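Local coordinates for peptidase M16 C-terminal domain-containing protein (Enterococcus faecalis, PDB 3D3Y), which is of unknown function but resembles the M16 metallopeptidases, having a C-terminal domain of that family, and may bind a metal ion, at residues Ile117-Phe127 / Ala185-Leu196; Tyr153-Tyr162 / Leu412-Gly420. One frame throughout, in Å; residues are numbered along the deposited sequence.

Interaction 1 (Ile117-Phe127 / Ala185-Leu196); sequences IFAPNIQAGQF and AASLAAYYQKML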
# COMPACT_ATOMS: atom_id res chain seq x y z
N ILE A 117 1.13 4.39 22.15
CA ILE A 117 2.46 4.60 21.57
C ILE A 117 3.61 4.50 22.56
O ILE A 117 4.64 3.87 22.27
CB ILE A 117 2.51 5.92 20.79
CG1 ILE A 117 1.51 5.86 19.62
CG2 ILE A 117 3.93 6.23 20.33
CD1 ILE A 117 1.36 7.21 18.90
N PHE A 118 3.42 5.09 23.74
CA PHE A 118 4.47 5.20 24.74
C PHE A 118 4.34 4.24 25.92
O PHE A 118 5.25 4.14 26.74
CB PHE A 118 4.55 6.65 25.21
CG PHE A 118 4.91 7.61 24.10
CD1 PHE A 118 6.24 7.83 23.79
CD2 PHE A 118 3.92 8.26 23.37
CE1 PHE A 118 6.59 8.71 22.76
CE2 PHE A 118 4.25 9.14 22.34
CZ PHE A 118 5.60 9.35 22.03
N ALA A 119 3.21 3.56 26.03
CA ALA A 119 3.04 2.60 27.12
C ALA A 119 2.56 1.27 26.57
O ALA A 119 1.50 0.79 26.96
CB ALA A 119 2.09 3.14 28.25
N PRO A 120 3.35 0.66 25.67
CA PRO A 120 2.95 -0.64 25.15
C PRO A 120 3.10 -1.69 26.23
O PRO A 120 3.69 -1.42 27.29
CB PRO A 120 3.97 -0.87 24.03
CG PRO A 120 5.18 -0.15 24.50
CD PRO A 120 4.62 1.12 25.04
N ASN A 121 2.61 -2.89 25.96
CA ASN A 121 2.56 -3.95 26.94
C ASN A 121 3.91 -4.69 27.00
O ASN A 121 4.03 -5.85 26.61
CB ASN A 121 1.40 -4.90 26.62
CG ASN A 121 1.05 -5.82 27.79
OD1 ASN A 121 1.60 -5.68 28.89
ND2 ASN A 121 0.12 -6.77 27.55
N ILE A 122 4.93 -3.96 27.45
CA ILE A 122 6.28 -4.50 27.57
C ILE A 122 6.64 -4.51 29.03
O ILE A 122 6.40 -3.51 29.75
CB ILE A 122 7.31 -3.63 26.76
CG1 ILE A 122 6.92 -3.56 25.26
CG2 ILE A 122 8.78 -4.13 27.01
CD1 ILE A 122 7.82 -2.69 24.43
N GLN A 123 7.20 -5.65 29.49
CA GLN A 123 7.71 -5.77 30.86
C GLN A 123 9.16 -6.18 30.84
O GLN A 123 9.52 -7.18 30.21
CB GLN A 123 6.93 -6.79 31.69
CG GLN A 123 5.54 -6.33 32.07
CD GLN A 123 4.57 -6.64 30.97
OE1 GLN A 123 4.77 -7.62 30.24
NE2 GLN A 123 3.52 -5.83 30.85
N ALA A 124 9.99 -5.43 31.56
CA ALA A 124 11.45 -5.67 31.59
C ALA A 124 11.99 -6.07 30.21
O ALA A 124 12.62 -7.12 30.03
CB ALA A 124 11.81 -6.69 32.66
N GLY A 125 11.70 -5.21 29.23
CA GLY A 125 12.23 -5.32 27.87
C GLY A 125 11.68 -6.35 26.93
O GLY A 125 12.26 -6.56 25.86
N GLN A 126 10.60 -7.04 27.31
CA GLN A 126 9.95 -7.99 26.39
C GLN A 126 8.45 -7.78 26.38
O GLN A 126 7.85 -7.50 27.43
CB GLN A 126 10.25 -9.44 26.78
CG GLN A 126 11.75 -9.80 26.77
CD GLN A 126 12.01 -11.26 27.06
OE1 GLN A 126 11.12 -12.10 26.87
NE2 GLN A 126 13.23 -11.58 27.52
N PHE A 127 7.84 -7.89 25.20
CA PHE A 127 6.39 -7.94 25.17
C PHE A 127 5.84 -9.04 26.07
O PHE A 127 6.45 -10.09 26.22
CB PHE A 127 5.85 -8.08 23.75
CG PHE A 127 5.76 -6.76 23.03
CD1 PHE A 127 4.59 -6.00 23.11
CD2 PHE A 127 6.83 -6.29 22.29
CE1 PHE A 127 4.50 -4.77 22.47
CE2 PHE A 127 6.75 -5.06 21.62
CZ PHE A 127 5.59 -4.29 21.71
N ALA A 185 9.57 -12.08 21.62
CA ALA A 185 9.08 -11.02 22.48
C ALA A 185 10.15 -9.98 22.74
O ALA A 185 9.86 -8.79 22.77
CB ALA A 185 8.55 -11.60 23.81
N ALA A 186 11.40 -10.43 22.88
CA ALA A 186 12.57 -9.54 23.03
C ALA A 186 12.91 -8.76 21.75
O ALA A 186 13.11 -7.56 21.82
CB ALA A 186 13.79 -10.34 23.50
N SER A 187 13.03 -9.44 20.61
CA SER A 187 13.31 -8.80 19.34
C SER A 187 12.28 -7.72 19.00
O SER A 187 12.64 -6.61 18.50
CB SER A 187 13.48 -9.84 18.20
OG SER A 187 12.23 -10.40 17.80
N LEU A 188 11.02 -7.99 19.31
CA LEU A 188 9.94 -7.02 19.06
C LEU A 188 9.95 -5.81 19.99
O LEU A 188 9.66 -4.70 19.54
CB LEU A 188 8.53 -7.66 19.06
CG LEU A 188 7.98 -7.99 17.68
CD1 LEU A 188 7.76 -6.71 16.91
CD2 LEU A 188 8.97 -8.91 16.93
N ALA A 189 10.27 -6.03 21.27
CA ALA A 189 10.45 -4.94 22.24
C ALA A 189 11.67 -4.09 21.87
O ALA A 189 11.63 -2.86 21.97
CB ALA A 189 10.61 -5.50 23.64
N ALA A 190 12.76 -4.74 21.47
CA ALA A 190 13.90 -3.99 20.97
C ALA A 190 13.53 -3.17 19.73
O ALA A 190 13.91 -1.99 19.62
CB ALA A 190 15.10 -4.93 20.69
N TYR A 191 12.79 -3.79 18.81
CA TYR A 191 12.42 -3.09 17.59
C TYR A 191 11.49 -1.89 17.91
O TYR A 191 11.71 -0.78 17.40
CB TYR A 191 11.81 -4.02 16.49
CG TYR A 191 11.48 -3.13 15.33
CD1 TYR A 191 12.53 -2.50 14.62
CD2 TYR A 191 10.16 -2.77 15.03
CE1 TYR A 191 12.28 -1.59 13.62
CE2 TYR A 191 9.87 -1.84 14.01
CZ TYR A 191 10.95 -1.27 13.31
OH TYR A 191 10.75 -0.36 12.32
N TYR A 192 10.48 -2.11 18.75
CA TYR A 192 9.62 -1.01 19.21
C TYR A 192 10.46 0.23 19.60
O TYR A 192 10.18 1.36 19.17
CB TYR A 192 8.76 -1.44 20.41
CG TYR A 192 8.21 -0.25 21.17
CD1 TYR A 192 7.09 0.46 20.70
CD2 TYR A 192 8.82 0.17 22.37
CE1 TYR A 192 6.59 1.57 21.40
CE2 TYR A 192 8.33 1.26 23.08
CZ TYR A 192 7.20 1.95 22.59
OH TYR A 192 6.75 3.05 23.29
N GLN A 193 11.50 0.01 20.39
CA GLN A 193 12.32 1.13 20.87
C GLN A 193 13.04 1.84 19.74
O GLN A 193 13.17 3.06 19.75
CB GLN A 193 13.34 0.63 21.90
CG GLN A 193 12.70 0.51 23.27
CD GLN A 193 13.52 -0.32 24.22
OE1 GLN A 193 14.56 0.14 24.73
NE2 GLN A 193 13.06 -1.56 24.47
N LYS A 194 13.52 1.06 18.77
CA LYS A 194 14.21 1.62 17.59
C LYS A 194 13.25 2.40 16.66
O LYS A 194 13.55 3.52 16.27
CB LYS A 194 14.96 0.51 16.82
CG LYS A 194 15.67 1.02 15.56
CD LYS A 194 16.27 -0.09 14.67
CE LYS A 194 17.42 0.46 13.83
NZ LYS A 194 18.65 0.75 14.63
N MSE A 195 12.08 1.82 16.35
CA MSE A 195 11.06 2.55 15.60
C MSE A 195 10.70 3.88 16.29
O MSE A 195 10.70 4.93 15.65
CB MSE A 195 9.81 1.73 15.37
CG MSE A 195 8.81 2.49 14.45
SE MSE A 195 7.21 1.49 14.10
CE MSE A 195 6.30 1.98 15.71
N LEU A 196 10.46 3.84 17.60
CA LEU A 196 10.01 5.02 18.31
C LEU A 196 11.08 6.12 18.27
O LEU A 196 10.76 7.28 18.08
CB LEU A 196 9.54 4.70 19.74
CG LEU A 196 8.70 5.78 20.47
CD1 LEU A 196 7.40 6.17 19.76
CD2 LEU A 196 8.41 5.46 21.95
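Q126 and F127 lie directly against the start of helix 185-198, where the CA atoms of Q126 and A186 are 4.5 Å apart; the other end of 117-127 stands farther off, with 8.2 Å between the CA atoms of I117 and L196. F127 N joins the backbones, donating to A185 O at 3.3 Å with an N-H...O angle of 158°. This donor stands above the carbonyl plane, while A189 N takes the same oxygen from the opposite face as the ordinary helical bond. Strands 122-123 and 126-127 form a small beta hairpin with a type I' turn, packed on the N-terminal part of the helix, and I122 CG1 sits over the centre of the F127 ring. The edge of that ring meets helix backbone, F127 CD2 lying 3.6 Å from A189 N. Y192 spans the wider end of the gap: with CG anti to its backbone N (chi1 162°), its ring presents one face to P120, whose CG forms a CH-pi contact 3.8 Å from the centroid. Y192 OH donates to I117 O at 2.5 Å, a very short bond, with the oxygen near the ring plane. Beyond it, L196 CD1 meets I117 CG2 at 3.5 Å. L46 of helix 40-52 touches F127 and L188, F132 of helix 129-148 touches A185 and L188, and V29 and F31 of strand 24-34 touch I117 and L196 respectively.

Interaction 2 (Tyr153-Tyr162 / Leu412-Gly420); sequences YASLALQSVY and LQAIFFLEG
A157 and F416 meet with the methyl group over the face of the ring: A157 CB is 3.5 Å from the F416 centroid and only 12° off the normal, which identifies a CH-pi contact. F416 holds CG anti to its own backbone N (chi1 179°), which sends the ring out from the strand toward the helix; A154 CB comes near the rim at CE2. L158 extends toward the strand beside it, its CD1 lying 3.8 Å from F416 N. At the N-terminal end of 153-162, Y153 crosses L418 at about a right angle, and L418 CD1 lies near the plane of the tyrosine ring, 3.9 Å from CE2; the Y153 hydroxyl bonds to E248. Toward the other end, V161 CG1 packs on A414 CB at 3.6 Å, and Y162 CE1 approaches Q413 CB obliquely at 3.7 Å. Q413 and A414 both point at the helix, forming a classic beta bulge facing A260. The axes of the two short segments pass 7.8 Å apart with their directions at 144°, so the helix runs obliquely against the strand. This is a buried helix-on-sheet contact between the two halves of the chain, a first-half helix laid on the second half's five-stranded sheet, consistent with the paired domains of M16-type proteins.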
# COMPACT_ATOMS: atom_id res chain seq x y z
N TYR A 153 -0.09 -15.69 -4.34
CA TYR A 153 1.23 -16.31 -4.28
C TYR A 153 2.06 -16.01 -5.56
O TYR A 153 3.22 -15.59 -5.48
CB TYR A 153 1.13 -17.82 -4.05
CG TYR A 153 2.51 -18.45 -4.06
CD1 TYR A 153 3.38 -18.27 -2.98
CD2 TYR A 153 2.98 -19.15 -5.16
CE1 TYR A 153 4.66 -18.80 -2.99
CE2 TYR A 153 4.25 -19.69 -5.18
CZ TYR A 153 5.09 -19.51 -4.09
OH TYR A 153 6.37 -20.03 -4.09
N ALA A 154 1.46 -16.24 -6.72
CA ALA A 154 2.13 -16.09 -8.00
C ALA A 154 2.49 -14.62 -8.27
O ALA A 154 3.49 -14.35 -8.93
CB ALA A 154 1.28 -16.65 -9.12
N SER A 155 1.70 -13.70 -7.73
CA SER A 155 1.99 -12.26 -7.85
C SER A 155 3.21 -11.87 -7.02
O SER A 155 4.09 -11.17 -7.47
CB SER A 155 0.80 -11.41 -7.39
OG SER A 155 1.14 -10.03 -7.57
N LEU A 156 3.23 -12.34 -5.79
CA LEU A 156 4.39 -12.16 -4.93
C LEU A 156 5.66 -12.81 -5.50
O LEU A 156 6.76 -12.23 -5.40
CB LEU A 156 4.08 -12.69 -3.53
CG LEU A 156 2.96 -11.95 -2.80
CD1 LEU A 156 2.51 -12.84 -1.65
CD2 LEU A 156 3.42 -10.58 -2.29
N ALA A 157 5.52 -13.99 -6.07
CA ALA A 157 6.66 -14.70 -6.64
C ALA A 157 7.18 -13.95 -7.86
O ALA A 157 8.39 -13.90 -8.09
CB ALA A 157 6.29 -16.14 -7.03
N LEU A 158 6.28 -13.39 -8.66
CA LEU A 158 6.70 -12.57 -9.79
C LEU A 158 7.52 -11.39 -9.28
O LEU A 158 8.58 -11.09 -9.81
CB LEU A 158 5.48 -12.06 -10.58
CG LEU A 158 5.77 -11.07 -11.71
CD1 LEU A 158 6.48 -11.79 -12.84
CD2 LEU A 158 4.45 -10.45 -12.17
N GLN A 159 7.00 -10.72 -8.27
CA GLN A 159 7.72 -9.60 -7.67
C GLN A 159 9.13 -9.97 -7.16
O GLN A 159 10.10 -9.19 -7.35
CB GLN A 159 6.86 -8.90 -6.62
CG GLN A 159 5.73 -8.10 -7.28
CD GLN A 159 4.89 -7.27 -6.31
OE1 GLN A 159 5.40 -6.70 -5.34
NE2 GLN A 159 3.61 -7.15 -6.61
N SER A 160 9.26 -11.16 -6.55
CA SER A 160 10.59 -11.63 -6.09
C SER A 160 11.57 -11.76 -7.23
O SER A 160 12.75 -11.49 -7.05
CB SER A 160 10.52 -13.00 -5.40
OG SER A 160 9.94 -12.86 -4.12
N VAL A 161 11.09 -12.18 -8.40
CA VAL A 161 11.93 -12.34 -9.58
C VAL A 161 12.25 -10.95 -10.12
O VAL A 161 13.44 -10.62 -10.29
CB VAL A 161 11.28 -13.19 -10.69
CG1 VAL A 161 12.22 -13.32 -11.91
CG2 VAL A 161 10.97 -14.58 -10.14
N TYR A 162 11.22 -10.15 -10.35
CA TYR A 162 11.43 -8.79 -10.91
C TYR A 162 12.43 -7.99 -10.06
O TYR A 162 13.36 -7.37 -10.59
CB TYR A 162 10.10 -8.01 -11.10
CG TYR A 162 10.33 -6.61 -11.68
CD1 TYR A 162 10.46 -6.42 -13.05
CD2 TYR A 162 10.50 -5.50 -10.84
CE1 TYR A 162 10.70 -5.15 -13.59
CE2 TYR A 162 10.76 -4.21 -11.38
CZ TYR A 162 10.84 -4.06 -12.75
OH TYR A 162 11.09 -2.80 -13.31
N LEU A 412 9.72 -5.82 -21.07
CA LEU A 412 9.52 -7.09 -20.32
C LEU A 412 10.81 -7.48 -19.62
O LEU A 412 11.91 -7.35 -20.21
CB LEU A 412 8.99 -8.20 -21.23
CG LEU A 412 8.68 -9.58 -20.64
CD1 LEU A 412 7.69 -9.46 -19.48
CD2 LEU A 412 8.17 -10.55 -21.73
N GLN A 413 10.69 -7.90 -18.35
CA GLN A 413 11.85 -8.20 -17.50
C GLN A 413 11.80 -9.56 -16.81
O GLN A 413 12.84 -10.19 -16.59
CB GLN A 413 12.05 -7.09 -16.45
CG GLN A 413 12.55 -5.72 -17.03
CD GLN A 413 13.98 -5.77 -17.54
OE1 GLN A 413 14.25 -6.15 -18.71
NE2 GLN A 413 14.92 -5.40 -16.69
N ALA A 414 10.61 -10.02 -16.46
CA ALA A 414 10.51 -11.26 -15.71
C ALA A 414 9.20 -11.96 -16.05
O ALA A 414 8.20 -11.31 -16.34
CB ALA A 414 10.64 -10.99 -14.19
N ILE A 415 9.23 -13.28 -16.04
CA ILE A 415 8.03 -14.07 -16.27
C ILE A 415 8.04 -15.13 -15.17
O ILE A 415 9.04 -15.84 -14.99
CB ILE A 415 8.08 -14.84 -17.62
CG1 ILE A 415 8.06 -13.89 -18.82
CG2 ILE A 415 6.94 -15.90 -17.70
CD1 ILE A 415 8.48 -14.55 -20.10
N PHE A 416 6.93 -15.25 -14.44
CA PHE A 416 6.83 -16.31 -13.45
C PHE A 416 5.68 -17.22 -13.83
O PHE A 416 4.57 -16.75 -14.10
CB PHE A 416 6.61 -15.75 -12.03
CG PHE A 416 6.48 -16.83 -10.99
CD1 PHE A 416 7.60 -17.49 -10.50
CD2 PHE A 416 5.22 -17.25 -10.55
CE1 PHE A 416 7.47 -18.52 -9.56
CE2 PHE A 416 5.07 -18.28 -9.61
CZ PHE A 416 6.19 -18.92 -9.12
N PHE A 417 5.97 -18.51 -13.87
CA PHE A 417 5.02 -19.54 -14.26
C PHE A 417 4.80 -20.52 -13.10
O PHE A 417 5.73 -21.21 -12.67
CB PHE A 417 5.56 -20.24 -15.52
CG PHE A 417 4.68 -21.35 -16.07
CD1 PHE A 417 3.29 -21.23 -16.09
CD2 PHE A 417 5.27 -22.49 -16.61
CE1 PHE A 417 2.49 -22.25 -16.64
CE2 PHE A 417 4.47 -23.53 -17.15
CZ PHE A 417 3.08 -23.39 -17.17
N LEU A 418 3.58 -20.55 -12.56
CA LEU A 418 3.25 -21.51 -11.52
C LEU A 418 2.50 -22.62 -12.20
O LEU A 418 1.35 -22.43 -12.61
CB LEU A 418 2.42 -20.89 -10.38
CG LEU A 418 2.16 -21.76 -9.13
CD1 LEU A 418 3.45 -21.93 -8.30
CD2 LEU A 418 1.12 -21.12 -8.29
N GLU A 419 3.17 -23.76 -12.36
CA GLU A 419 2.70 -24.79 -13.25
C GLU A 419 2.03 -25.90 -12.48
O GLU A 419 2.64 -26.54 -11.61
CB GLU A 419 3.85 -25.34 -14.10
CG GLU A 419 3.41 -26.44 -15.08
CD GLU A 419 4.54 -26.89 -16.01
OE1 GLU A 419 5.67 -27.06 -15.52
OE2 GLU A 419 4.29 -27.06 -17.23
N GLY A 420 0.76 -26.13 -12.82
CA GLY A 420 -0.02 -27.14 -12.16
C GLY A 420 0.47 -28.52 -12.50
O GLY A 420 0.76 -28.81 -13.67

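Interactions 1 and 2 do not touch: their centres are 36 Å apart and their nearest atoms about 19 Å. Their segments alternate along the chain, in the order 117-127, 153-162, 185-196, 412-420. The first three fall between strands 85-95 and 200-207, both in the six-stranded sheet, yet helix 150-162 packs on strand 411-421 of the separate five-stranded sheet. Interaction 1 therefore stays within the first half of the chain, beside strand 24-34, whereas interaction 2 ties that same connection to the second half. Two sheet-based halves joined in one chain are consistent with the M16 peptidase family, although a catalytic role remains unestablished.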